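Local coordinates for putative epoxide hydrolase protein (PDB 5BOV) that probably hydrolyses epoxides or ester substrates, as an enzyme of the alpha/beta hydrolase fold, at residues W40-L54 and H284-V298. Numbering follows the deposited sequence.
Sequences WPYDIQSYAQVAPAL and HNPPQEDPTAFVQAV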
loop_
_atom_site.group_PDB
_atom_site.type_symbol
_atom_site.label_atom_id
_atom_site.label_comp_id
_atom_site.label_asym_id
_atom_site.label_seq_id
_atom_site.Cartn_x
_atom_site.Cartn_y
_atom_site.Cartn_z
ATOM N N TRP A 40 -5.148 2.107 -1.282
ATOM C CA TRP A 40 -6.097 3.005 -2.040
ATOM C C TRP A 40 -7.547 2.678 -1.581
ATOM O O TRP A 40 -7.892 1.463 -1.533
ATOM C CB TRP A 40 -6.022 2.769 -3.547
ATOM C CG TRP A 40 -6.975 3.618 -4.280
ATOM C CD1 TRP A 40 -6.758 4.876 -4.693
ATOM C CD2 TRP A 40 -8.295 3.284 -4.698
ATOM N NE1 TRP A 40 -7.870 5.376 -5.313
ATOM C CE2 TRP A 40 -8.836 4.413 -5.329
ATOM C CE3 TRP A 40 -9.101 2.177 -4.530
ATOM C CZ2 TRP A 40 -10.159 4.441 -5.809
ATOM C CZ3 TRP A 40 -10.366 2.191 -5.063
ATOM C CH2 TRP A 40 -10.907 3.337 -5.662
ATOM N N PRO A 41 -8.408 3.674 -1.329
ATOM C CA PRO A 41 -8.095 5.093 -1.252
ATOM C C PRO A 41 -7.960 5.546 0.197
ATOM O O PRO A 41 -8.888 6.059 0.825
ATOM C CB PRO A 41 -9.342 5.713 -1.925
ATOM C CG PRO A 41 -10.460 4.721 -1.634
ATOM C CD PRO A 41 -9.848 3.418 -1.197
ATOM N N TYR A 42 -6.827 5.156 0.778
ATOM C CA TYR A 42 -6.538 5.390 2.202
ATOM C C TYR A 42 -5.327 6.266 2.312
ATOM O O TYR A 42 -4.795 6.757 1.279
ATOM C CB TYR A 42 -6.365 4.079 2.938
ATOM C CG TYR A 42 -7.548 3.131 2.727
ATOM C CD1 TYR A 42 -8.589 3.147 3.607
ATOM C CD2 TYR A 42 -7.562 2.178 1.733
ATOM C CE1 TYR A 42 -9.684 2.275 3.465
ATOM C CE2 TYR A 42 -8.592 1.307 1.584
ATOM C CZ TYR A 42 -9.653 1.346 2.443
ATOM O OH TYR A 42 -10.676 0.455 2.263
ATOM N N ASP A 43 -4.824 6.502 3.518
ATOM C CA ASP A 43 -3.584 7.273 3.631
ATOM C C ASP A 43 -2.815 6.913 4.909
ATOM O O ASP A 43 -3.115 5.884 5.512
ATOM C CB ASP A 43 -3.813 8.792 3.517
ATOM C CG ASP A 43 -4.347 9.411 4.777
ATOM O OD1 ASP A 43 -4.814 8.693 5.674
ATOM O OD2 ASP A 43 -4.404 10.670 4.758
ATOM N N ILE A 44 -1.850 7.741 5.299
ATOM C CA ILE A 44 -1.028 7.478 6.467
ATOM C C ILE A 44 -1.839 7.290 7.764
ATOM O O ILE A 44 -1.383 6.693 8.742
ATOM C CB ILE A 44 0.051 8.564 6.684
ATOM C CG1 ILE A 44 -0.556 9.924 6.972
ATOM C CG2 ILE A 44 0.982 8.579 5.455
ATOM C CD1 ILE A 44 0.445 10.933 7.421
ATOM N N GLN A 45 -3.073 7.850 7.825
ATOM C CA GLN A 45 -3.868 7.677 9.021
ATOM C C GLN A 45 -4.207 6.232 9.328
ATOM O O GLN A 45 -4.595 5.876 10.451
ATOM C CB GLN A 45 -5.156 8.523 8.977
ATOM C CG GLN A 45 -4.943 10.020 8.793
ATOM C CD GLN A 45 -3.913 10.660 9.736
ATOM O OE1 GLN A 45 -3.135 11.556 9.266
ATOM N NE2 GLN A 45 -3.913 10.318 10.933
ATOM N N SER A 46 -4.059 5.354 8.336
ATOM C CA SER A 46 -4.208 3.933 8.547
ATOM C C SER A 46 -3.231 3.417 9.659
ATOM O O SER A 46 -3.557 2.418 10.304
ATOM C CB SER A 46 -3.859 3.173 7.269
ATOM O OG SER A 46 -4.759 3.455 6.209
ATOM N N TYR A 47 -2.150 4.170 9.892
ATOM C CA TYR A 47 -1.142 3.821 10.860
ATOM C C TYR A 47 -1.032 4.811 11.979
ATOM O O TYR A 47 -0.095 4.721 12.762
ATOM C CB TYR A 47 0.187 3.660 10.136
ATOM C CG TYR A 47 0.132 2.605 9.032
ATOM C CD1 TYR A 47 0.066 1.253 9.356
ATOM C CD2 TYR A 47 0.112 2.964 7.687
ATOM C CE1 TYR A 47 0.067 0.274 8.396
ATOM C CE2 TYR A 47 0.065 1.992 6.681
ATOM C CZ TYR A 47 0.027 0.656 7.023
ATOM O OH TYR A 47 0.036 -0.327 6.071
ATOM N N ALA A 48 -2.080 5.608 12.222
ATOM C CA ALA A 48 -1.994 6.609 13.290
ATOM C C ALA A 48 -1.950 5.984 14.647
ATOM O O ALA A 48 -1.512 6.658 15.616
ATOM C CB ALA A 48 -3.137 7.601 13.192
ATOM N N GLN A 49 -2.518 4.802 14.832
ATOM C CA GLN A 49 -2.405 4.046 16.088
ATOM C C GLN A 49 -1.295 3.024 16.073
ATOM O O GLN A 49 -0.527 2.896 17.067
ATOM C CB GLN A 49 -3.725 3.413 16.511
ATOM C CG GLN A 49 -4.764 4.474 16.728
ATOM C CD GLN A 49 -6.104 3.876 17.187
ATOM O OE1 GLN A 49 -6.805 3.204 16.429
ATOM N NE2 GLN A 49 -6.507 4.184 18.442
ATOM N N VAL A 50 -1.095 2.366 14.955
ATOM C CA VAL A 50 -0.008 1.384 14.843
ATOM C C VAL A 50 1.345 2.014 15.063
ATOM O O VAL A 50 2.194 1.464 15.806
ATOM C CB VAL A 50 -0.033 0.718 13.445
ATOM C CG1 VAL A 50 1.221 -0.096 13.159
ATOM C CG2 VAL A 50 -1.288 -0.102 13.265
ATOM N N ALA A 51 1.604 3.163 14.432
ATOM C CA ALA A 51 2.950 3.709 14.463
ATOM C C ALA A 51 3.405 4.155 15.863
ATOM O O ALA A 51 4.491 3.778 16.291
ATOM C CB ALA A 51 3.069 4.838 13.408
ATOM N N PRO A 52 2.566 4.880 16.646
ATOM C CA PRO A 52 3.068 5.276 17.925
ATOM C C PRO A 52 3.217 4.080 18.845
ATOM O O PRO A 52 4.088 4.121 19.721
ATOM C CB PRO A 52 2.003 6.248 18.462
ATOM C CG PRO A 52 1.266 6.730 17.265
ATOM C CD PRO A 52 1.384 5.686 16.243
ATOM N N ALA A 53 2.398 3.045 18.657
ATOM C CA ALA A 53 2.532 1.843 19.489
ATOM C C ALA A 53 3.873 1.174 19.210
ATOM O O ALA A 53 4.575 0.747 20.147
ATOM C CB ALA A 53 1.423 0.840 19.188
ATOM N N LEU A 54 4.259 1.072 17.971
ATOM C CA LEU A 54 5.608 0.526 17.613
ATOM C C LEU A 54 6.721 1.417 18.121
ATOM O O LEU A 54 7.766 0.917 18.614
ATOM C CB LEU A 54 5.698 0.344 16.131
ATOM C CG LEU A 54 4.909 -0.823 15.537
ATOM C CD1 LEU A 54 4.816 -0.731 14.033
ATOM C CD2 LEU A 54 5.493 -2.167 15.911
ATOM N N HIS A 284 -10.830 -4.714 4.937
ATOM C CA HIS A 284 -9.781 -4.478 3.991
ATOM C C HIS A 284 -8.605 -3.665 4.545
ATOM O O HIS A 284 -7.520 -3.618 3.901
ATOM C CB HIS A 284 -10.424 -3.745 2.836
ATOM C CG HIS A 284 -9.520 -3.442 1.704
ATOM N ND1 HIS A 284 -8.819 -4.408 1.019
ATOM C CD2 HIS A 284 -9.295 -2.284 1.046
ATOM C CE1 HIS A 284 -8.137 -3.840 0.032
ATOM N NE2 HIS A 284 -8.447 -2.572 0.002
ATOM N N ASN A 285 -8.800 -3.016 5.684
ATOM C CA ASN A 285 -7.732 -2.158 6.280
ATOM C C ASN A 285 -7.385 -2.602 7.717
ATOM O O ASN A 285 -7.791 -1.966 8.689
ATOM C CB ASN A 285 -8.173 -0.693 6.175
ATOM C CG ASN A 285 -7.107 0.287 6.592
ATOM O OD1 ASN A 285 -6.081 -0.065 7.203
ATOM N ND2 ASN A 285 -7.340 1.554 6.289
ATOM N N PRO A 286 -6.688 -3.734 7.852
ATOM C CA PRO A 286 -6.338 -4.197 9.170
ATOM C C PRO A 286 -5.586 -3.218 10.054
ATOM O O PRO A 286 -5.855 -3.156 11.247
ATOM C CB PRO A 286 -5.513 -5.456 8.883
ATOM C CG PRO A 286 -6.077 -5.986 7.619
ATOM C CD PRO A 286 -6.347 -4.792 6.833
ATOM N N PRO A 287 -4.651 -2.443 9.469
ATOM C CA PRO A 287 -3.980 -1.583 10.477
ATOM C C PRO A 287 -4.894 -0.520 11.082
ATOM O O PRO A 287 -4.731 -0.160 12.239
ATOM C CB PRO A 287 -2.846 -0.921 9.712
ATOM C CG PRO A 287 -3.158 -1.098 8.239
ATOM C CD PRO A 287 -4.022 -2.350 8.174
ATOM N N GLN A 288 -5.779 0.035 10.263
ATOM C CA GLN A 288 -6.643 1.090 10.786
ATOM C C GLN A 288 -7.763 0.457 11.658
ATOM O O GLN A 288 -8.172 1.058 12.689
ATOM C CB GLN A 288 -7.243 1.899 9.688
ATOM C CG GLN A 288 -7.651 3.284 10.220
ATOM C CD GLN A 288 -7.848 4.363 9.138
ATOM O OE1 GLN A 288 -7.460 4.228 7.997
ATOM N NE2 GLN A 288 -8.462 5.470 9.564
ATOM N N GLU A 289 -8.261 -0.688 11.242
ATOM C CA GLU A 289 -9.430 -1.354 11.878
ATOM C C GLU A 289 -9.050 -2.166 13.077
ATOM O O GLU A 289 -9.845 -2.285 13.989
ATOM C CB GLU A 289 -10.097 -2.277 10.871
ATOM C CG GLU A 289 -10.712 -1.541 9.699
ATOM C CD GLU A 289 -11.312 -2.525 8.672
ATOM O OE1 GLU A 289 -12.161 -3.347 9.156
ATOM O OE2 GLU A 289 -11.014 -2.380 7.478
ATOM N N ASP A 290 -7.874 -2.772 13.102
ATOM C CA ASP A 290 -7.392 -3.618 14.173
ATOM C C ASP A 290 -5.888 -3.362 14.462
ATOM O O ASP A 290 -5.040 -4.241 14.239
ATOM C CB ASP A 290 -7.633 -5.086 13.853
ATOM C CG ASP A 290 -7.503 -6.013 15.115
ATOM O OD1 ASP A 290 -7.045 -5.568 16.182
ATOM O OD2 ASP A 290 -7.737 -7.203 14.881
ATOM N N PRO A 291 -5.578 -2.167 14.907
ATOM C CA PRO A 291 -4.180 -1.781 15.096
ATOM C C PRO A 291 -3.433 -2.692 16.109
ATOM O O PRO A 291 -2.266 -2.933 15.895
ATOM C CB PRO A 291 -4.246 -0.324 15.576
ATOM C CG PRO A 291 -5.643 -0.185 16.123
ATOM C CD PRO A 291 -6.489 -1.060 15.238
ATOM N N THR A 292 -4.133 -3.188 17.139
ATOM C CA THR A 292 -3.474 -4.099 18.103
ATOM C C THR A 292 -2.944 -5.343 17.417
ATOM O O THR A 292 -1.797 -5.729 17.609
ATOM C CB THR A 292 -4.458 -4.450 19.262
ATOM O OG1 THR A 292 -4.828 -3.212 19.878
ATOM C CG2 THR A 292 -3.807 -5.315 20.275
ATOM N N ALA A 293 -3.769 -5.987 16.598
ATOM C CA ALA A 293 -3.347 -7.188 15.931
ATOM C C ALA A 293 -2.277 -6.849 14.885
ATOM O O ALA A 293 -1.384 -7.656 14.658
ATOM C CB ALA A 293 -4.520 -7.899 15.252
ATOM N N PHE A 294 -2.377 -5.692 14.260
ATOM C CA PHE A 294 -1.403 -5.368 13.245
ATOM C C PHE A 294 -0.013 -5.125 13.868
ATOM O O PHE A 294 1.004 -5.614 13.334
ATOM C CB PHE A 294 -1.848 -4.152 12.443
ATOM C CG PHE A 294 -1.092 -3.979 11.185
ATOM C CD1 PHE A 294 0.064 -3.251 11.118
ATOM C CD2 PHE A 294 -1.587 -4.546 10.009
ATOM C CE1 PHE A 294 0.751 -3.102 9.941
ATOM C CE2 PHE A 294 -0.880 -4.393 8.826
ATOM C CZ PHE A 294 0.278 -3.676 8.819
ATOM N N VAL A 295 0.023 -4.349 14.935
ATOM C CA VAL A 295 1.250 -4.191 15.689
ATOM C C VAL A 295 1.873 -5.565 16.087
ATOM O O VAL A 295 3.087 -5.753 15.889
ATOM C CB VAL A 295 1.009 -3.347 16.938
ATOM C CG1 VAL A 295 2.237 -3.354 17.863
ATOM C CG2 VAL A 295 0.669 -1.938 16.584
ATOM N N GLN A 296 1.070 -6.449 16.597
ATOM C CA GLN A 296 1.557 -7.800 16.987
ATOM C C GLN A 296 2.182 -8.508 15.791
ATOM O O GLN A 296 3.218 -9.167 15.889
ATOM C CB GLN A 296 0.463 -8.672 17.614
ATOM C CG GLN A 296 1.018 -9.938 18.290
ATOM C CD GLN A 296 1.885 -9.627 19.470
ATOM O OE1 GLN A 296 1.454 -8.924 20.432
ATOM N NE2 GLN A 296 3.152 -10.055 19.437
ATOM N N ALA A 297 1.521 -8.401 14.633
ATOM C CA ALA A 297 2.087 -8.974 13.426
ATOM C C ALA A 297 3.448 -8.407 13.004
ATOM O O ALA A 297 4.353 -9.143 12.605
ATOM C CB ALA A 297 1.101 -8.858 12.269
ATOM N N VAL A 298 3.614 -7.112 13.131
ATOM C CA VAL A 298 4.902 -6.476 12.790
ATOM C C VAL A 298 5.981 -6.929 13.774
ATOM O O VAL A 298 7.055 -7.305 13.347
ATOM C CB VAL A 298 4.801 -4.910 12.785
ATOM C CG1 VAL A 298 6.164 -4.266 12.655
ATOM C CG2 VAL A 298 3.875 -4.426 11.638
HETATM O O HOH W 1 -8.702 -0.894 -2.469
HETATM O O HOH W 2 -6.660 5.876 5.906
HETATM O O HOH W 3 -6.192 2.742 13.952
#
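S46 OG is gripped from across the contact by N285, whose ND2 donates to it over 3.2 Å at an N-H...O angle of 152°, somewhat out of the amide plane. Water 2 also bonds to OG and ties it to D43 N and Q288 OE1. The other end of the same amide caps a helix: N285 OD1 accepts from Q288 N (3.1 Å), the donor lying above the carbonyl plane, so both ends of the amide are fixed. The extended first torsion of N285 carries the amide toward segment 40-54, and ND2 also passes beside the Y42 ring, 3.4 Å from CD1, with amide and ring planes 77° apart. In the alpha/beta hydrolase fold, H284 follows the last strand, 273-278, where the family's catalytic histidine is usually found; its NE2 is linked to W40 O through water 1, while W40 N bonds to D110 of the probable nucleophile elbow. Farther on, the side chain of V50 fits as a knob into a hole formed by P287, P291, F294 and V295, CG2 meeting P291 CB at 3.8 Å. Here the short axes of helices 50-54 and 291-298 cross at -49°, 9.6 Å apart at closest approach, and L54 CD2, 3.9 Å from V298 CG1, continues the packing.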